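Local coordinates for deoxyribose-phosphate aldolase (Toxoplasma gondii, PDB 4EIV), which belongs to the deoxyribose-phosphate aldolase family, whose members fold as beta/alpha (TIM-type) barrels, here in an assembly of two chains, at residues A[30-35]-A[274-279]; A[58-63]-A[84-89]; A[119-124]-A[153-158]; A[192-197]-A[247-252]. All coordinates share one frame; numbering follows the deposited sequence. Where two conformers were deposited one is given.

Contact 1 of 4, residues A[30-35]-A[274-279]; sequences FEVAAL and NLLKEL
Phe30 and Leu276 bury the most surface here, and the phenyl ring of Phe30 meets three leucines of segment 274-279. Leu275 reaches the edge of that ring, near its plane, with CD2 3.7 Å from Phe30 CE1. The other two come in obliquely: Leu279 CD1 lies 3.7 Å from Phe30 CD1, and Leu276 CB stands 3.9 Å from Phe30 CE2. Residues 275, 276 and 279 share one side of the helix, which explains how a single ring can touch all three.

Leu276 has a second partner. With CG anti to its backbone N (chi1 173°), its CD2 methyl is carried to Val32, 3.9 Å from Val32 CG2, and these two side chains cross at about a right angle. All the contacts between the segments are apolar, and all five touching residues are buried.

The axes of the two short segments come within 9.0 Å at 142°; the last helix, 273-284, thus runs roughly antiparallel to the first barrel strand, with side chains filling the gap. Helix 41-52 covers Val32 through Val47 and Ala51, helix 17-27 reaches Leu276 and Leu279, and helix 243-257 borders Leu275 and Leu279 through Thr246 and Met243.

Contact 2 of 4, residues A[58-63]-A[84-89]; sequences VGVSVR and IKVCAA
Val60 and Val62 pack with Val86 on one face of two neighbouring parallel strands, joined by helix 67-74 in a beta-alpha-beta unit of the barrel; Ile84, just ahead of strand 85-90, joins them. Val60 sends CG1 into the position between its backbone N and carbonyl carbon (chi1 59°), where it meets Ile84 CD1 at 4.0 Å, the two side chains crossing at a slant. Val62 does the same with its CG2, which lies 4.0 Å from Val86 CG1. Ile70 of helix 67-74 touches Val60, Val62 and Val86, which identifies this as the helix-facing side.

The other face carries Ser61 and Cys87, and Ser61 OG is hydrogen-bonded to Glu118. Lys85 starts from this face too, but its extended chain runs alongside Val58, pointing the same way, and its NZ forms a salt bridge with Glu116.

Five backbone hydrogen bonds fix the register, from Gly59 opposite Lys85 through to Val62 opposite Ala88. The bond from Cys87 N to Val60 O, 2.8 Å long, is almost straight at 177°; farther on, the CA-H of Ser61 points to Cys87 O, with CA and O 3.3 Å apart.

Contact 3 of 4, residues A[119-124]-A[153-158]; sequences CLIDWR and LKVVLS
Cys119 and Leu120 pair in parallel with Val155 and Val156 through three backbone hydrogen bonds: Cys119 N to Lys154 O and Val156 N to Cys119 O, both 2.8 Å, and Ile121 N to Val156 O, longer at 3.2 Å. Strands 116-120 and 152-156 are neighbours in the beta/alpha barrel, and the contact lies at their C-terminal ends. Val156 N approaches Cys119 O from well above the carbonyl plane, 41° out of it, although its N-H points almost straight at the oxygen.

Among the side chains, Ile121 makes the tightest packing. Its CG2 presses on Val155 CG1 at 3.5 Å, closer than usual for two methyls, and the side chains cross at about a right angle. CG1 of Ile121 sits between its backbone N and carbonyl carbon (chi1 65°), which places CD1 3.5 Å from Leu157 O, just past the end of strand 152-156. Cys119 CB rests against Leu153 CD1 at 3.9 Å. From the sheet's other face, Leu120 CD1 touches Val156 CG1 at 3.8 Å.

The face with Cys119 and Val155 is roofed by two helices: 130-148 meets Cys119, Ile121, Leu153 and Val155, while 165-178 covers Ile121, Val155 and Leu157. Strand 182-184 flanks Lys154 and Val156 through Phe182 and Gln184.

Contact 4 of 4, residues A[192-197]-A[247-252]; sequences THATMF and ADFLMQ
Phe249 packs its ring end against the backbone of Ala194 and Thr195, which forms one closely fitted part of this contact. Thr195 C lies at the ring edge, in its plane, 3.7 Å from Phe249 CE1, and Ala194 O is likewise at the edge, 3.7 Å from Phe249 CZ. The methyl of Ala194 adds a contact of 4.0 Å between its CB and Phe249 CZ. Ile236 of strand 233-237 touches both Ala194 and Phe249, so this half borders the barrel wall.

The segments belong to the outer layer of the beta/alpha barrel, where the loop leading into helix 196-210 meets helix 243-257. Thr195 is the N-cap of helix 196-210, with OG1 hydrogen-bonded to Thr198 N.

Buried Gln252 makes a second firm point. Its extended side chain, with CG anti to its backbone N (chi1 180°), delivers NE2 to Met196 O at 2.9 Å and 167°. Met196 O lies only 3° out of the amide plane, and Glu256 takes a second hydrogen bond from the same nitrogen. The solvent side belongs to Thr195 and Met196, both exposed. The Met196 side chain slants across the amide, its CG 3.6 Å from Gln252 NE2.

Contacts 1, 2 and 3 all reach the eight-stranded barrel. Contacts 1 and 2 have centres about 11 Å apart and share a strand boundary, where Val32 O and Ser61 N are 2.9 Å apart and Leu35 O and Arg63 NE 2.8 Å, both probable hydrogen bonds. Contact 3 lies on the opposite side of the chain's centre from contact 1, with centres about 20 Å apart, yet a salt bridge spans the barrel interior between Glu31 OE2 and Lys154 NZ at 3.0 Å. Contact 4 stays apart in the outer layer, its nearest atoms about 5 Å from contact 3 and about 8 Å from contact 1.

Contact 1 of 4, residues A[30-35]-A[274-279]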
loop_
_atom_site.group_PDB
_atom_site.type_symbol
_atom_site.label_atom_id
_atom_site.label_comp_id
_atom_site.label_asym_id
_atom_site.label_seq_id
_atom_site.Cartn_x
_atom_site.Cartn_y
_atom_site.Cartn_z
ATOM N N PHE A 30 0.762 -6.238 -10.678
ATOM C CA PHE A 30 0.508 -6.986 -11.903
ATOM C C PHE A 30 1.527 -8.009 -12.304
ATOM O O PHE A 30 2.734 -7.776 -12.224
ATOM C CB PHE A 30 0.273 -5.989 -13.074
ATOM C CG PHE A 30 -0.659 -6.484 -14.158
ATOM C CD1 PHE A 30 -2.025 -6.406 -13.981
ATOM C CD2 PHE A 30 -0.187 -7.013 -15.341
ATOM C CE1 PHE A 30 -2.877 -6.834 -14.951
ATOM C CE2 PHE A 30 -1.062 -7.453 -16.326
ATOM C CZ PHE A 30 -2.400 -7.372 -16.112
ATOM N N GLU A 31 1.004 -9.150 -12.759
ATOM C CA GLU A 31 1.809 -10.228 -13.330
ATOM C C GLU A 31 1.172 -10.555 -14.680
ATOM O O GLU A 31 0.070 -11.086 -14.746
ATOM C CB GLU A 31 1.837 -11.432 -12.387
ATOM C CG GLU A 31 2.603 -11.161 -11.105
ATOM C CD GLU A 31 2.569 -12.275 -10.105
ATOM O OE1 GLU A 31 1.619 -13.063 -10.106
ATOM O OE2 GLU A 31 3.517 -12.367 -9.294
ATOM N N VAL A 32 1.875 -10.220 -15.756
ATOM C CA VAL A 32 1.333 -10.399 -17.095
ATOM C C VAL A 32 1.582 -11.818 -17.612
ATOM O O VAL A 32 2.643 -12.381 -17.390
ATOM C CB VAL A 32 1.921 -9.340 -18.071
ATOM C CG1 VAL A 32 3.423 -9.528 -18.300
ATOM C CG2 VAL A 32 1.133 -9.296 -19.387
ATOM N N ALA A 33 0.583 -12.374 -18.281
ATOM C CA ALA A 33 0.655 -13.708 -18.837
ATOM C C ALA A 33 1.231 -13.744 -20.251
ATOM O O ALA A 33 0.863 -12.939 -21.096
ATOM C CB ALA A 33 -0.749 -14.328 -18.854
ATOM N N ALA A 34 2.111 -14.707 -20.499
ATOM C CA ALA A 34 2.592 -15.048 -21.845
ATOM C C ALA A 34 2.749 -16.580 -21.807
ATOM O O ALA A 34 3.860 -17.103 -21.831
ATOM C CB ALA A 34 3.905 -14.334 -22.177
ATOM N N LEU A 35 1.600 -17.262 -21.739
ATOM C CA LEU A 35 1.491 -18.692 -21.419
ATOM C C LEU A 35 0.986 -19.622 -22.487
ATOM O O LEU A 35 0.909 -20.826 -22.235
ATOM C CB LEU A 35 0.511 -18.855 -20.224
ATOM C CG LEU A 35 0.989 -18.291 -18.893
ATOM C CD1 LEU A 35 -0.153 -18.150 -17.887
ATOM C CD2 LEU A 35 2.126 -19.160 -18.349
ATOM N N ASN A 274 -3.055 -6.965 -23.248
ATOM C CA ASN A 274 -3.898 -5.805 -23.536
ATOM C C ASN A 274 -4.259 -5.032 -22.254
ATOM O O ASN A 274 -4.214 -3.795 -22.248
ATOM C CB ASN A 274 -5.133 -6.192 -24.346
ATOM C CG ASN A 274 -4.791 -6.609 -25.770
ATOM O OD1 ASN A 274 -3.792 -6.160 -26.344
ATOM N ND2 ASN A 274 -5.636 -7.452 -26.355
ATOM N N LEU A 275 -4.531 -5.752 -21.162
ATOM C CA LEU A 275 -4.817 -5.074 -19.888
ATOM C C LEU A 275 -3.578 -4.321 -19.402
ATOM O O LEU A 275 -3.672 -3.185 -18.950
ATOM C CB LEU A 275 -5.360 -6.044 -18.836
ATOM C CG LEU A 275 -5.599 -5.509 -17.413
ATOM C CD1 LEU A 275 -6.559 -4.309 -17.417
ATOM C CD2 LEU A 275 -6.185 -6.621 -16.571
ATOM N N LEU A 276 -2.417 -4.966 -19.461
ATOM C CA LEU A 276 -1.168 -4.307 -19.086
ATOM C C LEU A 276 -0.981 -3.000 -19.851
ATOM O O LEU A 276 -0.653 -1.961 -19.266
ATOM C CB LEU A 276 0.029 -5.237 -19.317
ATOM C CG LEU A 276 1.404 -4.604 -19.114
ATOM C CD1 LEU A 276 1.518 -3.983 -17.704
ATOM C CD2 LEU A 276 2.505 -5.611 -19.404
ATOM N N LYS A 277 -1.205 -3.037 -21.164
ATOM C CA LYS A 277 -1.075 -1.833 -21.967
ATOM C C LYS A 277 -2.111 -0.763 -21.587
ATOM O O LYS A 277 -1.775 0.403 -21.549
ATOM C CB LYS A 277 -1.111 -2.164 -23.460
ATOM C CG LYS A 277 0.166 -2.915 -23.926
ATOM C CD LYS A 277 0.208 -3.250 -25.417
ATOM C CE LYS A 277 -0.730 -4.393 -25.773
ATOM N NZ LYS A 277 -0.597 -4.764 -27.206
ATOM N N GLU A 278 -3.336 -1.168 -21.256
ATOM C CA GLU A 278 -4.353 -0.220 -20.810
ATOM C C GLU A 278 -3.889 0.471 -19.524
ATOM O O GLU A 278 -3.990 1.688 -19.377
ATOM C CB GLU A 278 -5.698 -0.916 -20.555
ATOM C CG GLU A 278 -6.800 0.092 -20.157
ATOM C CD GLU A 278 -8.141 -0.533 -19.798
ATOM O OE1 GLU A 278 -8.244 -1.763 -19.659
ATOM O OE2 GLU A 278 -9.114 0.238 -19.689
ATOM N N LEU A 279 -3.331 -0.309 -18.609
ATOM C CA LEU A 279 -2.879 0.242 -17.338
ATOM C C LEU A 279 -1.738 1.225 -17.557
ATOM O O LEU A 279 -1.758 2.342 -17.026
ATOM C CB LEU A 279 -2.406 -0.866 -16.401
ATOM C CG LEU A 279 -3.451 -1.890 -15.944
ATOM C CD1 LEU A 279 -2.784 -2.971 -15.096
ATOM C CD2 LEU A 279 -4.593 -1.237 -15.181
#

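Contact 2 of 4, residues A[58-63]-A[84-89]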
loop_
_atom_site.group_PDB
_atom_site.type_symbol
_atom_site.label_atom_id
_atom_site.label_comp_id
_atom_site.label_asym_id
_atom_site.label_seq_id
_atom_site.Cartn_x
_atom_site.Cartn_y
_atom_site.Cartn_z
ATOM N N VAL A 58 5.158 -6.427 -11.330
ATOM C CA VAL A 58 5.811 -7.436 -10.493
ATOM C C VAL A 58 6.571 -8.483 -11.326
ATOM O O VAL A 58 7.700 -8.823 -11.027
ATOM C CB VAL A 58 4.791 -8.176 -9.579
ATOM C CG1 VAL A 58 5.504 -9.173 -8.691
ATOM C CG2 VAL A 58 3.991 -7.165 -8.727
ATOM N N GLY A 59 5.922 -9.023 -12.341
ATOM C CA GLY A 59 6.519 -10.089 -13.112
ATOM C C GLY A 59 5.740 -10.540 -14.316
ATOM O O GLY A 59 4.724 -9.940 -14.709
ATOM N N VAL A 60 6.296 -11.576 -14.948
ATOM C CA VAL A 60 5.731 -12.203 -16.126
ATOM C C VAL A 60 5.605 -13.691 -15.837
ATOM O O VAL A 60 6.487 -14.278 -15.198
ATOM C CB VAL A 60 6.607 -11.948 -17.394
ATOM C CG1 VAL A 60 8.034 -12.487 -17.217
ATOM C CG2 VAL A 60 5.935 -12.500 -18.648
ATOM N N SER A 61 4.493 -14.270 -16.284
ATOM C CA SER A 61 4.237 -15.692 -16.189
ATOM C C SER A 61 4.474 -16.345 -17.536
ATOM O O SER A 61 3.830 -15.994 -18.519
ATOM C CB SER A 61 2.798 -15.991 -15.752
ATOM O OG SER A 61 2.521 -15.487 -14.452
ATOM N N VAL A 62 5.390 -17.300 -17.572
ATOM C CA VAL A 62 5.665 -18.056 -18.794
ATOM C C VAL A 62 5.785 -19.533 -18.488
ATOM O O VAL A 62 5.961 -19.925 -17.342
ATOM C CB VAL A 62 7.005 -17.604 -19.470
ATOM C CG1 VAL A 62 6.889 -16.181 -20.020
ATOM C CG2 VAL A 62 8.152 -17.734 -18.492
ATOM N N ARG A 63 5.735 -20.359 -19.531
ATOM C CA ARG A 63 6.043 -21.780 -19.367
ATOM C C ARG A 63 7.559 -21.900 -19.120
ATOM O O ARG A 63 8.337 -20.996 -19.488
ATOM C CB ARG A 63 5.687 -22.600 -20.607
ATOM C CG ARG A 63 4.275 -22.496 -21.073
ATOM C CD ARG A 63 3.222 -22.972 -20.061
ATOM N NE ARG A 63 2.009 -23.025 -20.848
ATOM C CZ ARG A 63 1.634 -24.067 -21.606
ATOM N NH1 ARG A 63 2.252 -25.237 -21.508
ATOM N NH2 ARG A 63 0.596 -23.947 -22.412
ATOM N N ILE A 84 12.062 -7.391 -13.416
ATOM C CA ILE A 84 10.761 -8.019 -13.173
ATOM C C ILE A 84 11.039 -9.467 -12.807
ATOM O O ILE A 84 12.081 -10.017 -13.165
ATOM C CB ILE A 84 9.790 -7.958 -14.369
ATOM C CG1 ILE A 84 10.347 -8.685 -15.604
ATOM C CG2 ILE A 84 9.429 -6.506 -14.681
ATOM C CD1 ILE A 84 9.347 -8.782 -16.772
ATOM N N LYS A 85 10.124 -10.062 -12.058
ATOM C CA LYS A 85 10.231 -11.462 -11.696
ATOM C C LYS A 85 9.740 -12.326 -12.845
ATOM O O LYS A 85 8.901 -11.899 -13.645
ATOM C CB LYS A 85 9.366 -11.773 -10.488
ATOM C CG LYS A 85 9.861 -11.265 -9.172
ATOM C CD LYS A 85 8.826 -11.614 -8.126
ATOM C CE LYS A 85 9.335 -11.562 -6.711
ATOM N NZ LYS A 85 8.208 -11.895 -5.791
ATOM N N VAL A 86 10.290 -13.532 -12.930
ATOM C CA VAL A 86 9.856 -14.538 -13.885
ATOM C C VAL A 86 9.163 -15.640 -13.057
ATOM O O VAL A 86 9.773 -16.256 -12.178
ATOM C CB VAL A 86 11.005 -15.099 -14.740
ATOM C CG1 VAL A 86 10.520 -16.240 -15.600
ATOM C CG2 VAL A 86 11.620 -13.990 -15.603
ATOM N N CYS A 87 7.880 -15.854 -13.314
ATOM C CA CYS A 87 7.138 -16.907 -12.632
ATOM C C CYS A 87 6.858 -18.010 -13.647
ATOM O O CYS A 87 6.227 -17.774 -14.680
ATOM C CB CYS A 87 5.855 -16.380 -12.023
ATOM S SG CYS A 87 4.956 -17.658 -11.138
ATOM N N ALA A 88 7.369 -19.199 -13.355
ATOM C CA ALA A 88 7.259 -20.346 -14.252
ATOM C C ALA A 88 5.990 -21.149 -13.946
ATOM O O ALA A 88 5.803 -21.595 -12.799
ATOM C CB ALA A 88 8.470 -21.248 -14.105
ATOM N N ALA A 89 5.169 -21.351 -14.979
ATOM C CA ALA A 89 3.899 -22.067 -14.869
ATOM C C ALA A 89 4.136 -23.564 -15.074
ATOM O O ALA A 89 4.491 -24.004 -16.164
ATOM C CB ALA A 89 2.925 -21.492 -15.905
#

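Contact 3 of 4, residues A[119-124]-A[153-158]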
loop_
_atom_site.group_PDB
_atom_site.type_symbol
_atom_site.label_atom_id
_atom_site.label_comp_id
_atom_site.label_asym_id
_atom_site.label_seq_id
_atom_site.Cartn_x
_atom_site.Cartn_y
_atom_site.Cartn_z
ATOM N N CYS A 119 1.756 -23.373 -9.912
ATOM C CA CYS A 119 1.429 -24.772 -10.145
ATOM C C CYS A 119 -0.081 -25.008 -10.289
ATOM O O CYS A 119 -0.832 -24.796 -9.344
ATOM C CB CYS A 119 1.991 -25.583 -8.980
ATOM S SG CYS A 119 1.694 -27.366 -9.113
ATOM N N LEU A 120 -0.494 -25.520 -11.436
ATOM C CA LEU A 120 -1.892 -25.857 -11.655
ATOM C C LEU A 120 -2.180 -27.212 -11.017
ATOM O O LEU A 120 -1.370 -28.119 -11.105
ATOM C CB LEU A 120 -2.200 -25.867 -13.150
ATOM C CG LEU A 120 -3.620 -26.138 -13.648
ATOM C CD1 LEU A 120 -4.614 -25.108 -13.070
ATOM C CD2 LEU A 120 -3.683 -26.142 -15.161
ATOM N N ILE A 121 -3.326 -27.319 -10.362
ATOM C CA ILE A 121 -3.775 -28.572 -9.793
ATOM C C ILE A 121 -4.506 -29.437 -10.825
ATOM O O ILE A 121 -4.959 -28.945 -11.864
ATOM C CB ILE A 121 -4.705 -28.346 -8.551
ATOM C CG1 ILE A 121 -6.018 -27.657 -8.934
ATOM C CG2 ILE A 121 -3.969 -27.569 -7.466
ATOM C CD1 ILE A 121 -7.105 -27.721 -7.830
ATOM N N ASP A 122 -4.718 -30.709 -10.480
ATOM C CA ASP A 122 -5.531 -31.611 -11.303
ATOM C C ASP A 122 -6.969 -31.346 -10.858
ATOM O O ASP A 122 -7.586 -32.099 -10.106
ATOM C CB ASP A 122 -5.107 -33.073 -11.077
ATOM C CG ASP A 122 -5.638 -34.021 -12.155
ATOM O OD1 ASP A 122 -6.508 -33.617 -12.978
ATOM O OD2 ASP A 122 -5.170 -35.189 -12.182
ATOM N N TRP A 123 -7.530 -30.258 -11.373
ATOM C CA TRP A 123 -8.839 -29.781 -10.932
ATOM C C TRP A 123 -9.958 -30.755 -11.311
ATOM O O TRP A 123 -10.968 -30.847 -10.621
ATOM C CB TRP A 123 -9.120 -28.377 -11.506
ATOM C CG TRP A 123 -8.941 -28.292 -12.988
ATOM C CD1 TRP A 123 -7.788 -27.937 -13.694
ATOM C CD2 TRP A 123 -9.935 -28.542 -13.959
ATOM N NE1 TRP A 123 -8.029 -27.982 -15.018
ATOM C CE2 TRP A 123 -9.342 -28.338 -15.224
ATOM C CE3 TRP A 123 -11.260 -28.945 -13.889
ATOM C CZ2 TRP A 123 -10.038 -28.518 -16.401
ATOM C CZ3 TRP A 123 -11.974 -29.099 -15.069
ATOM C CH2 TRP A 123 -11.354 -28.902 -16.303
ATOM N N ARG A 124 -9.744 -31.525 -12.374
ATOM C CA ARG A 124 -10.768 -32.480 -12.797
ATOM C C ARG A 124 -11.055 -33.518 -11.727
ATOM O O ARG A 124 -12.185 -34.020 -11.598
ATOM C CB ARG A 124 -10.340 -33.169 -14.094
ATOM C CG ARG A 124 -10.424 -32.287 -15.309
ATOM C CD ARG A 124 -9.943 -33.030 -16.553
ATOM N NE ARG A 124 -10.032 -32.204 -17.734
ATOM C CZ ARG A 124 -9.127 -31.319 -18.129
ATOM N NH1 ARG A 124 -8.001 -31.153 -17.442
ATOM N NH2 ARG A 124 -9.356 -30.617 -19.235
ATOM N N LEU A 153 5.628 -20.325 -4.018
ATOM C CA LEU A 153 4.808 -21.290 -4.763
ATOM C C LEU A 153 3.353 -20.823 -4.755
ATOM O O LEU A 153 2.711 -20.767 -3.682
ATOM C CB LEU A 153 4.858 -22.694 -4.153
ATOM C CG LEU A 153 3.981 -23.773 -4.806
ATOM C CD1 LEU A 153 4.297 -23.942 -6.260
ATOM C CD2 LEU A 153 4.130 -25.094 -4.044
ATOM N N LYS A 154 2.845 -20.442 -5.918
ATOM C CA LYS A 154 1.447 -20.123 -6.093
ATOM C C LYS A 154 0.749 -21.386 -6.595
ATOM O O LYS A 154 1.300 -22.096 -7.449
ATOM C CB LYS A 154 1.254 -19.028 -7.109
ATOM C CG LYS A 154 2.091 -17.766 -6.900
ATOM C CD LYS A 154 1.352 -16.621 -7.533
ATOM C CE LYS A 154 2.070 -15.287 -7.547
ATOM N NZ LYS A 154 3.166 -15.265 -8.568
ATOM N N VAL A 155 -0.411 -21.708 -6.030
ATOM C CA VAL A 155 -1.186 -22.865 -6.484
ATOM C C VAL A 155 -2.440 -22.336 -7.194
ATOM O O VAL A 155 -3.223 -21.563 -6.625
ATOM C CB VAL A 155 -1.518 -23.800 -5.337
ATOM C CG1 VAL A 155 -2.307 -25.006 -5.805
ATOM C CG2 VAL A 155 -0.233 -24.277 -4.679
ATOM N N VAL A 156 -2.610 -22.761 -8.443
ATOM C CA VAL A 156 -3.667 -22.323 -9.325
ATOM C C VAL A 156 -4.801 -23.321 -9.156
ATOM O O VAL A 156 -4.668 -24.502 -9.488
ATOM C CB VAL A 156 -3.148 -22.224 -10.767
ATOM C CG1 VAL A 156 -4.161 -21.630 -11.625
ATOM C CG2 VAL A 156 -1.855 -21.441 -10.850
ATOM N N LEU A 157 -5.956 -22.821 -8.716
ATOM C CA LEU A 157 -7.060 -23.681 -8.313
ATOM C C LEU A 157 -8.054 -24.063 -9.408
ATOM O O LEU A 157 -8.859 -24.987 -9.210
ATOM C CB LEU A 157 -7.834 -22.999 -7.177
ATOM C CG LEU A 157 -7.055 -22.698 -5.905
ATOM C CD1 LEU A 157 -7.978 -21.981 -4.892
ATOM C CD2 LEU A 157 -6.438 -23.946 -5.289
ATOM N N SER A 158 -7.970 -23.417 -10.557
ATOM C CA SER A 158 -8.910 -23.657 -11.643
ATOM C C SER A 158 -8.211 -23.514 -12.968
ATOM O O SER A 158 -7.342 -22.653 -13.131
ATOM C CB SER A 158 -10.087 -22.671 -11.551
ATOM O OG SER A 158 -10.992 -22.791 -12.640
#

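Contact 4 of 4, residues A[192-197]-A[247-252]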
loop_
_atom_site.group_PDB
_atom_site.type_symbol
_atom_site.label_atom_id
_atom_site.label_comp_id
_atom_site.label_asym_id
_atom_site.label_seq_id
_atom_site.Cartn_x
_atom_site.Cartn_y
_atom_site.Cartn_z
ATOM N N THR A 192 -12.797 -19.450 -18.097
ATOM C CA THR A 192 -13.318 -18.591 -17.035
ATOM C C THR A 192 -12.160 -18.221 -16.095
ATOM O O THR A 192 -11.104 -18.866 -16.031
ATOM C CB THR A 192 -14.500 -19.229 -16.284
ATOM O OG1 THR A 192 -14.049 -20.385 -15.585
ATOM C CG2 THR A 192 -15.638 -19.605 -17.258
ATOM N N HIS A 193 -12.379 -17.158 -15.346
ATOM C CA HIS A 193 -11.349 -16.538 -14.532
ATOM C C HIS A 193 -11.944 -16.131 -13.206
ATOM O O HIS A 193 -13.023 -16.594 -12.829
ATOM C CB HIS A 193 -10.804 -15.337 -15.308
ATOM C CG HIS A 193 -10.328 -15.708 -16.675
ATOM N ND1 HIS A 193 -9.086 -16.258 -16.895
ATOM C CD2 HIS A 193 -10.945 -15.666 -17.880
ATOM C CE1 HIS A 193 -8.948 -16.522 -18.183
ATOM N NE2 HIS A 193 -10.061 -16.173 -18.806
ATOM N N ALA A 194 -11.272 -15.251 -12.481
ATOM C CA ALA A 194 -11.770 -14.838 -11.190
ATOM C C ALA A 194 -13.133 -14.204 -11.290
ATOM O O ALA A 194 -13.430 -13.462 -12.229
ATOM C CB ALA A 194 -10.814 -13.833 -10.527
ATOM N N THR A 195 -13.958 -14.485 -10.286
ATOM C CA THR A 195 -15.231 -13.774 -10.127
ATOM C C THR A 195 -15.323 -13.320 -8.674
ATOM O O THR A 195 -14.573 -13.787 -7.808
ATOM C CB THR A 195 -16.447 -14.640 -10.407
ATOM O OG1 THR A 195 -16.431 -15.755 -9.520
ATOM C CG2 THR A 195 -16.501 -15.111 -11.876
ATOM N N MET A 196 -16.232 -12.394 -8.417
ATOM C CA MET A 196 -16.491 -11.959 -7.051
ATOM C C MET A 196 -16.764 -13.194 -6.171
ATOM O O MET A 196 -16.252 -13.325 -5.057
ATOM C CB MET A 196 -17.668 -10.988 -7.078
ATOM C CG MET A 196 -18.080 -10.412 -5.761
ATOM S SD MET A 196 -19.409 -9.226 -6.038
ATOM C CE MET A 196 -19.843 -8.883 -4.326
ATOM N N PHE A 197 -17.546 -14.124 -6.701
ATOM C CA PHE A 197 -17.905 -15.353 -5.990
ATOM C C PHE A 197 -16.684 -16.163 -5.618
ATOM O O PHE A 197 -16.530 -16.524 -4.461
ATOM C CB PHE A 197 -18.883 -16.172 -6.868
ATOM C CG PHE A 197 -19.211 -17.534 -6.329
ATOM C CD1 PHE A 197 -20.071 -17.689 -5.271
ATOM C CD2 PHE A 197 -18.648 -18.660 -6.896
ATOM C CE1 PHE A 197 -20.377 -18.957 -4.775
ATOM C CE2 PHE A 197 -18.958 -19.925 -6.421
ATOM C CZ PHE A 197 -19.807 -20.065 -5.356
ATOM N N ALA A 247 -10.688 -3.106 -11.199
ATOM C CA ALA A 247 -10.856 -2.189 -10.056
ATOM C C ALA A 247 -11.880 -2.690 -9.020
ATOM O O ALA A 247 -11.723 -2.464 -7.803
ATOM C CB ALA A 247 -11.254 -0.774 -10.530
ATOM N N ASP A 248 -12.923 -3.365 -9.486
ATOM C CA ASP A 248 -13.928 -3.915 -8.585
ATOM C C ASP A 248 -13.255 -4.864 -7.578
ATOM O O ASP A 248 -13.603 -4.896 -6.394
ATOM C CB ASP A 248 -15.031 -4.652 -9.363
ATOM C CG ASP A 248 -16.030 -3.721 -10.022
ATOM O OD1 ASP A 248 -16.359 -3.938 -11.201
ATOM O OD2 ASP A 248 -16.518 -2.784 -9.359
ATOM N N PHE A 249 -12.285 -5.634 -8.048
ATOM C CA PHE A 249 -11.584 -6.549 -7.159
ATOM C C PHE A 249 -10.797 -5.844 -6.050
ATOM O O PHE A 249 -10.659 -6.392 -4.963
ATOM C CB PHE A 249 -10.702 -7.526 -7.948
ATOM C CG PHE A 249 -11.480 -8.548 -8.739
ATOM C CD1 PHE A 249 -12.240 -9.513 -8.087
ATOM C CD2 PHE A 249 -11.426 -8.577 -10.125
ATOM C CE1 PHE A 249 -12.938 -10.464 -8.794
ATOM C CE2 PHE A 249 -12.114 -9.541 -10.846
ATOM C CZ PHE A 249 -12.891 -10.479 -10.192
ATOM N N LEU A 250 -10.233 -4.656 -6.323
ATOM C CA LEU A 250 -9.526 -3.921 -5.264
ATOM C C LEU A 250 -10.472 -3.582 -4.125
ATOM O O LEU A 250 -10.113 -3.713 -2.965
ATOM C CB LEU A 250 -8.904 -2.634 -5.798
ATOM C CG LEU A 250 -7.773 -2.797 -6.812
ATOM C CD1 LEU A 250 -7.375 -1.439 -7.416
ATOM C CD2 LEU A 250 -6.592 -3.464 -6.167
ATOM N N MET A 251 -11.662 -3.091 -4.462
ATOM C CA MET A 251 -12.654 -2.762 -3.447
ATOM C C MET A 251 -13.123 -3.987 -2.687
ATOM O O MET A 251 -13.290 -3.935 -1.458
ATOM C CB MET A 251 -13.845 -2.038 -4.074
ATOM C CG MET A 251 -13.478 -0.676 -4.623
ATOM S SD MET A 251 -12.849 0.484 -3.386
ATOM C CE MET A 251 -14.365 1.052 -2.602
ATOM N N GLN A 252 -13.339 -5.094 -3.400
ATOM C CA GLN A 252 -13.708 -6.346 -2.747
ATOM C C GLN A 252 -12.631 -6.790 -1.751
ATOM O O GLN A 252 -12.944 -7.164 -0.630
ATOM C CB GLN A 252 -13.941 -7.457 -3.778
ATOM C CG GLN A 252 -14.319 -8.783 -3.145
ATOM C CD GLN A 252 -14.637 -9.892 -4.128
ATOM O OE1 GLN A 252 -14.351 -9.792 -5.315
ATOM N NE2 GLN A 252 -15.247 -10.963 -3.626
#